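Local atomic coordinates of histone-lysine N-methyltransferase, H3 lysine-9 specific SUVH4 (Arabidopsis thaliana, PDB entry 4QEO), a protein that methylates histone H3 on a lysine that marks repressed chromatin, using S-adenosyl-L-methionine, and binds methylated DNA, coupling histone marking to DNA methylation and gene silencing. Residues Ser266-Ile278 and Asp448-Asn460. Residues are numbered along the deposited sequence; the frame is centred on the assembly and turned at random.
Sequences SPTSGFTYIKSLI and DAGSTGNFARFIN. With SAH (S-adenosyl-L-homocysteine), chain E.
Arg457 folds across one face of the Phe271 ring. The bend at chi2 (103°) lays CD over that face; a second bend at chi3 turns NE and CZ back along it. CZ sits off-centre in a cation-pi contact, 4.2 Å from the ring centroid. NE and NH1 both bond to Ala449 O within the guanidinium plane, NE at 3.1 Å. Phe458 turns its edge toward the face of Phe271, planes at 74°. Arg457 CD also covers the Phe458 ring centrally. Replacing Arg457 with an alanine would probably leave Ala449 O without these two donors and remove the cover from one face of each phenylalanine. Nearby, 272-273 and 452-453 form a short two-strand parallel sheet. It joins a segment of the pre-SET motif to the SET domain. Thr272 N bonds to Ser451 O at 2.9 Å, and Ile274 N to Gly453 O. Thr272 O accepts from Gly453 N; Thr452 OG1 lies 2.5 Å from Thr272 O, too short to be trusted. Asn454 CA sits over one face of the Tyr273 ring, a CH-pi contact; the Tyr273 hydroxyl bonds to Glu250. Pro267 CB packs 3.4 Å from Phe458 CE1. Asn460 OD1 accepts from SAH N at 2.7 Å.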
loop_
_atom_site.group_PDB
_atom_site.type_symbol
_atom_site.label_atom_id
_atom_site.label_comp_id
_atom_site.label_asym_id
_atom_site.label_seq_id
_atom_site.Cartn_x
_atom_site.Cartn_y
_atom_site.Cartn_z
ATOM N N SER A 266 20.378 -4.851 21.690
ATOM C CA SER A 266 19.150 -4.245 21.250
ATOM C C SER A 266 19.472 -2.900 20.638
ATOM O O SER A 266 20.448 -2.293 20.984
ATOM C CB SER A 266 18.205 -4.109 22.418
ATOM O OG SER A 266 17.361 -3.021 22.234
ATOM N N PRO A 267 18.659 -2.472 19.690
ATOM C CA PRO A 267 18.876 -1.253 18.909
ATOM C C PRO A 267 18.881 0.001 19.782
ATOM O O PRO A 267 19.420 1.029 19.367
ATOM C CB PRO A 267 17.674 -1.234 17.959
ATOM C CG PRO A 267 16.653 -2.111 18.605
ATOM C CD PRO A 267 17.444 -3.185 19.261
ATOM N N THR A 268 18.297 -0.096 20.974
ATOM C CA THR A 268 18.192 1.039 21.889
ATOM C C THR A 268 19.525 1.422 22.537
ATOM O O THR A 268 19.699 2.555 22.965
ATOM C CB THR A 268 17.161 0.770 23.006
ATOM O OG1 THR A 268 17.412 -0.521 23.577
ATOM C CG2 THR A 268 15.731 0.816 22.453
ATOM N N SER A 269 20.456 0.479 22.615
ATOM C CA SER A 269 21.763 0.742 23.219
ATOM C C SER A 269 22.477 1.917 22.550
ATOM O O SER A 269 22.706 1.903 21.346
ATOM C CB SER A 269 22.651 -0.503 23.158
ATOM O OG SER A 269 21.979 -1.645 23.661
ATOM N N GLY A 270 22.807 2.936 23.339
ATOM C CA GLY A 270 23.466 4.126 22.828
ATOM C C GLY A 270 22.483 5.107 22.223
ATOM O O GLY A 270 22.873 6.132 21.659
ATOM N N PHE A 271 21.197 4.797 22.362
ATOM C CA PHE A 271 20.129 5.570 21.740
ATOM C C PHE A 271 18.967 5.754 22.711
ATOM O O PHE A 271 18.548 4.809 23.370
ATOM C CB PHE A 271 19.656 4.862 20.462
ATOM C CG PHE A 271 18.500 5.534 19.776
ATOM C CD1 PHE A 271 18.712 6.605 18.920
ATOM C CD2 PHE A 271 17.201 5.082 19.973
ATOM C CE1 PHE A 271 17.651 7.216 18.276
ATOM C CE2 PHE A 271 16.131 5.689 19.338
ATOM C CZ PHE A 271 16.353 6.757 18.489
ATOM N N THR A 272 18.445 6.970 22.809
ATOM C CA THR A 272 17.324 7.220 23.717
ATOM C C THR A 272 16.087 7.696 22.974
ATOM O O THR A 272 16.123 8.667 22.217
ATOM C CB THR A 272 17.651 8.233 24.855
ATOM O OG1 THR A 272 18.105 9.469 24.292
ATOM C CG2 THR A 272 18.702 7.673 25.812
ATOM N N TYR A 273 14.983 7.011 23.224
ATOM C CA TYR A 273 13.753 7.248 22.489
ATOM C C TYR A 273 13.048 8.512 22.933
ATOM O O TYR A 273 12.786 8.697 24.119
ATOM C CB TYR A 273 12.809 6.059 22.657
ATOM C CG TYR A 273 11.795 5.940 21.546
ATOM C CD1 TYR A 273 10.656 6.733 21.534
ATOM C CD2 TYR A 273 11.976 5.028 20.513
ATOM C CE1 TYR A 273 9.725 6.631 20.520
ATOM C CE2 TYR A 273 11.048 4.917 19.489
ATOM C CZ TYR A 273 9.923 5.717 19.499
ATOM O OH TYR A 273 8.992 5.617 18.487
ATOM N N ILE A 274 12.741 9.380 21.969
ATOM C CA ILE A 274 11.917 10.557 22.211
ATOM C C ILE A 274 10.765 10.626 21.207
ATOM O O ILE A 274 10.864 10.097 20.095
ATOM C CB ILE A 274 12.748 11.857 22.147
ATOM C CG1 ILE A 274 13.430 11.992 20.787
ATOM C CG2 ILE A 274 13.794 11.878 23.259
ATOM C CD1 ILE A 274 14.358 13.199 20.680
ATOM N N LYS A 275 9.670 11.267 21.605
ATOM C CA LYS A 275 8.518 11.431 20.721
ATOM C C LYS A 275 8.463 12.840 20.154
ATOM O O LYS A 275 7.671 13.129 19.267
ATOM C CB LYS A 275 7.204 11.114 21.448
ATOM C CG LYS A 275 6.749 9.652 21.324
ATOM C CD LYS A 275 5.283 9.460 21.732
ATOM C CE LYS A 275 4.338 9.591 20.540
ATOM N NZ LYS A 275 2.914 9.305 20.909
ATOM N N SER A 276 9.294 13.725 20.683
ATOM C CA SER A 276 9.252 15.120 20.282
ATOM C C SER A 276 10.632 15.591 19.853
ATOM O O SER A 276 11.641 15.189 20.433
ATOM C CB SER A 276 8.765 16.000 21.443
ATOM O OG SER A 276 7.378 15.825 21.686
ATOM N N LEU A 277 10.664 16.464 18.850
ATOM C CA LEU A 277 11.893 17.112 18.420
ATOM C C LEU A 277 12.599 17.818 19.574
ATOM O O LEU A 277 11.954 18.398 20.453
ATOM C CB LEU A 277 11.582 18.143 17.337
ATOM C CG LEU A 277 11.012 17.614 16.024
ATOM C CD1 LEU A 277 10.595 18.782 15.151
ATOM C CD2 LEU A 277 12.047 16.750 15.311
ATOM N N ILE A 278 13.928 17.757 19.573
ATOM C CA ILE A 278 14.735 18.583 20.462
ATOM C C ILE A 278 15.441 19.617 19.590
ATOM O O ILE A 278 16.020 19.275 18.566
ATOM C CB ILE A 278 15.790 17.759 21.215
ATOM C CG1 ILE A 278 15.117 16.745 22.145
ATOM C CG2 ILE A 278 16.721 18.683 21.995
ATOM C CD1 ILE A 278 16.102 15.783 22.789
ATOM N N ASP A 448 19.048 15.162 13.446
ATOM C CA ASP A 448 20.056 14.181 13.836
ATOM C C ASP A 448 19.475 13.168 14.816
ATOM O O ASP A 448 19.308 13.459 16.007
ATOM C CB ASP A 448 21.270 14.896 14.444
ATOM C CG ASP A 448 22.255 13.946 15.115
ATOM O OD1 ASP A 448 22.277 12.733 14.796
ATOM O OD2 ASP A 448 23.025 14.436 15.966
ATOM N N ALA A 449 19.184 11.976 14.311
ATOM C CA ALA A 449 18.681 10.898 15.151
ATOM C C ALA A 449 19.799 9.927 15.523
ATOM O O ALA A 449 19.546 8.752 15.804
ATOM C CB ALA A 449 17.540 10.176 14.465
ATOM N N GLY A 450 21.032 10.437 15.546
ATOM C CA GLY A 450 22.193 9.622 15.856
ATOM C C GLY A 450 22.174 9.029 17.252
ATOM O O GLY A 450 22.589 7.890 17.463
ATOM N N SER A 451 21.682 9.795 18.215
ATOM C CA SER A 451 21.741 9.356 19.599
ATOM C C SER A 451 20.372 9.355 20.236
ATOM O O SER A 451 20.118 8.620 21.188
ATOM C CB SER A 451 22.714 10.230 20.388
ATOM O OG SER A 451 24.003 10.162 19.799
ATOM N N THR A 452 19.475 10.170 19.703
ATOM C CA THR A 452 18.122 10.179 20.228
ATOM C C THR A 452 17.114 10.465 19.116
ATOM O O THR A 452 17.410 11.193 18.163
ATOM C CB THR A 452 17.997 11.181 21.405
ATOM O OG1 THR A 452 16.702 11.074 21.999
ATOM C CG2 THR A 452 18.216 12.591 20.931
ATOM N N GLY A 453 15.936 9.864 19.223
ATOM C CA GLY A 453 14.908 10.031 18.209
ATOM C C GLY A 453 13.760 9.073 18.429
ATOM O O GLY A 453 13.741 8.340 19.418
ATOM N N ASN A 454 12.788 9.089 17.520
ATOM C CA ASN A 454 11.747 8.066 17.514
ATOM C C ASN A 454 12.155 6.915 16.576
ATOM O O ASN A 454 13.315 6.838 16.166
ATOM C CB ASN A 454 10.395 8.663 17.131
ATOM C CG ASN A 454 10.310 9.035 15.664
ATOM O OD1 ASN A 454 11.321 9.124 14.966
ATOM N ND2 ASN A 454 9.092 9.266 15.191
ATOM N N PHE A 455 11.211 6.045 16.219
ATOM C CA PHE A 455 11.548 4.828 15.464
ATOM C C PHE A 455 11.908 5.058 13.998
ATOM O O PHE A 455 12.460 4.168 13.336
ATOM C CB PHE A 455 10.437 3.770 15.572
ATOM C CG PHE A 455 9.215 4.061 14.731
ATOM C CD1 PHE A 455 9.127 3.598 13.424
ATOM C CD2 PHE A 455 8.144 4.771 15.255
ATOM C CE1 PHE A 455 8.012 3.854 12.654
ATOM C CE2 PHE A 455 7.020 5.025 14.489
ATOM C CZ PHE A 455 6.950 4.559 13.188
ATOM N N ALA A 456 11.581 6.244 13.500
ATOM C CA ALA A 456 11.795 6.590 12.100
ATOM C C ALA A 456 13.208 6.294 11.622
ATOM O O ALA A 456 13.401 5.867 10.483
ATOM C CB ALA A 456 11.464 8.063 11.867
ATOM N N ARG A 457 14.192 6.519 12.492
ATOM C CA ARG A 457 15.598 6.330 12.128
ATOM C C ARG A 457 15.972 4.879 11.782
ATOM O O ARG A 457 17.027 4.631 11.192
ATOM C CB ARG A 457 16.515 6.867 13.240
ATOM C CG ARG A 457 16.248 6.258 14.607
ATOM C CD ARG A 457 17.288 5.216 14.973
ATOM N NE ARG A 457 18.539 5.839 15.391
ATOM C CZ ARG A 457 19.662 5.176 15.650
ATOM N NH1 ARG A 457 20.744 5.839 16.024
ATOM N NH2 ARG A 457 19.705 3.856 15.529
ATOM N N PHE A 458 15.120 3.928 12.155
ATOM C CA PHE A 458 15.397 2.515 11.903
ATOM C C PHE A 458 14.907 2.061 10.529
ATOM O O PHE A 458 15.132 0.914 10.124
ATOM C CB PHE A 458 14.763 1.638 12.988
ATOM C CG PHE A 458 15.413 1.778 14.332
ATOM C CD1 PHE A 458 16.671 1.247 14.560
ATOM C CD2 PHE A 458 14.773 2.448 15.366
ATOM C CE1 PHE A 458 17.284 1.380 15.794
ATOM C CE2 PHE A 458 15.377 2.579 16.605
ATOM C CZ PHE A 458 16.635 2.043 16.817
ATOM N N ILE A 459 14.238 2.960 9.816
ATOM C CA ILE A 459 13.673 2.613 8.515
ATOM C C ILE A 459 14.701 2.698 7.391
ATOM O O ILE A 459 15.327 3.734 7.190
ATOM C CB ILE A 459 12.444 3.478 8.190
ATOM C CG1 ILE A 459 11.354 3.241 9.245
ATOM C CG2 ILE A 459 11.950 3.178 6.778
ATOM C CD1 ILE A 459 10.183 4.267 9.232
ATOM N N ASN A 460 14.870 1.602 6.655
ATOM C CA ASN A 460 15.901 1.527 5.628
ATOM C C ASN A 460 15.534 2.179 4.310
ATOM O O ASN A 460 14.370 2.488 4.061
ATOM C CB ASN A 460 16.307 0.070 5.382
ATOM C CG ASN A 460 17.031 -0.523 6.564
ATOM O OD1 ASN A 460 17.884 0.134 7.176
ATOM N ND2 ASN A 460 16.682 -1.754 6.917
HETATM N N SAH E . 19.646 -0.300 9.222
HETATM C CA SAH E . 19.983 0.923 9.943
HETATM C CB SAH E . 18.810 1.903 9.930
HETATM C CG SAH E . 18.823 2.871 8.747
HETATM S SD SAH E . 20.026 4.209 8.972
HETATM C C SAH E . 20.462 0.619 11.360
HETATM O O SAH E . 20.391 1.471 12.246
HETATM O OXT SAH E . 20.932 -0.485 11.653
HETATM C "C5'" SAH E . 20.759 3.985 7.333
HETATM C "C4'" SAH E . 21.960 3.055 7.394
HETATM O "O4'" SAH E . 21.512 1.715 7.280
HETATM C "C3'" SAH E . 22.945 3.310 6.264
HETATM O "O3'" SAH E . 24.078 4.002 6.729
HETATM C "C2'" SAH E . 23.334 1.934 5.773
HETATM O "O2'" SAH E . 24.547 1.523 6.360
HETATM C "C1'" SAH E . 22.212 1.038 6.257
HETATM N N9 SAH E . 21.304 0.816 5.121
HETATM C C8 SAH E . 20.098 1.434 4.902
HETATM N N7 SAH E . 19.581 0.974 3.742
HETATM C C5 SAH E . 20.449 0.083 3.213
HETATM C C6 SAH E . 20.418 -0.673 2.049
HETATM N N6 SAH E . 19.375 -0.581 1.229
HETATM N N1 SAH E . 21.473 -1.516 1.760
HETATM C C2 SAH E . 22.551 -1.607 2.620
HETATM N N3 SAH E . 22.575 -0.852 3.776
HETATM C C4 SAH E . 21.540 -0.026 4.068
#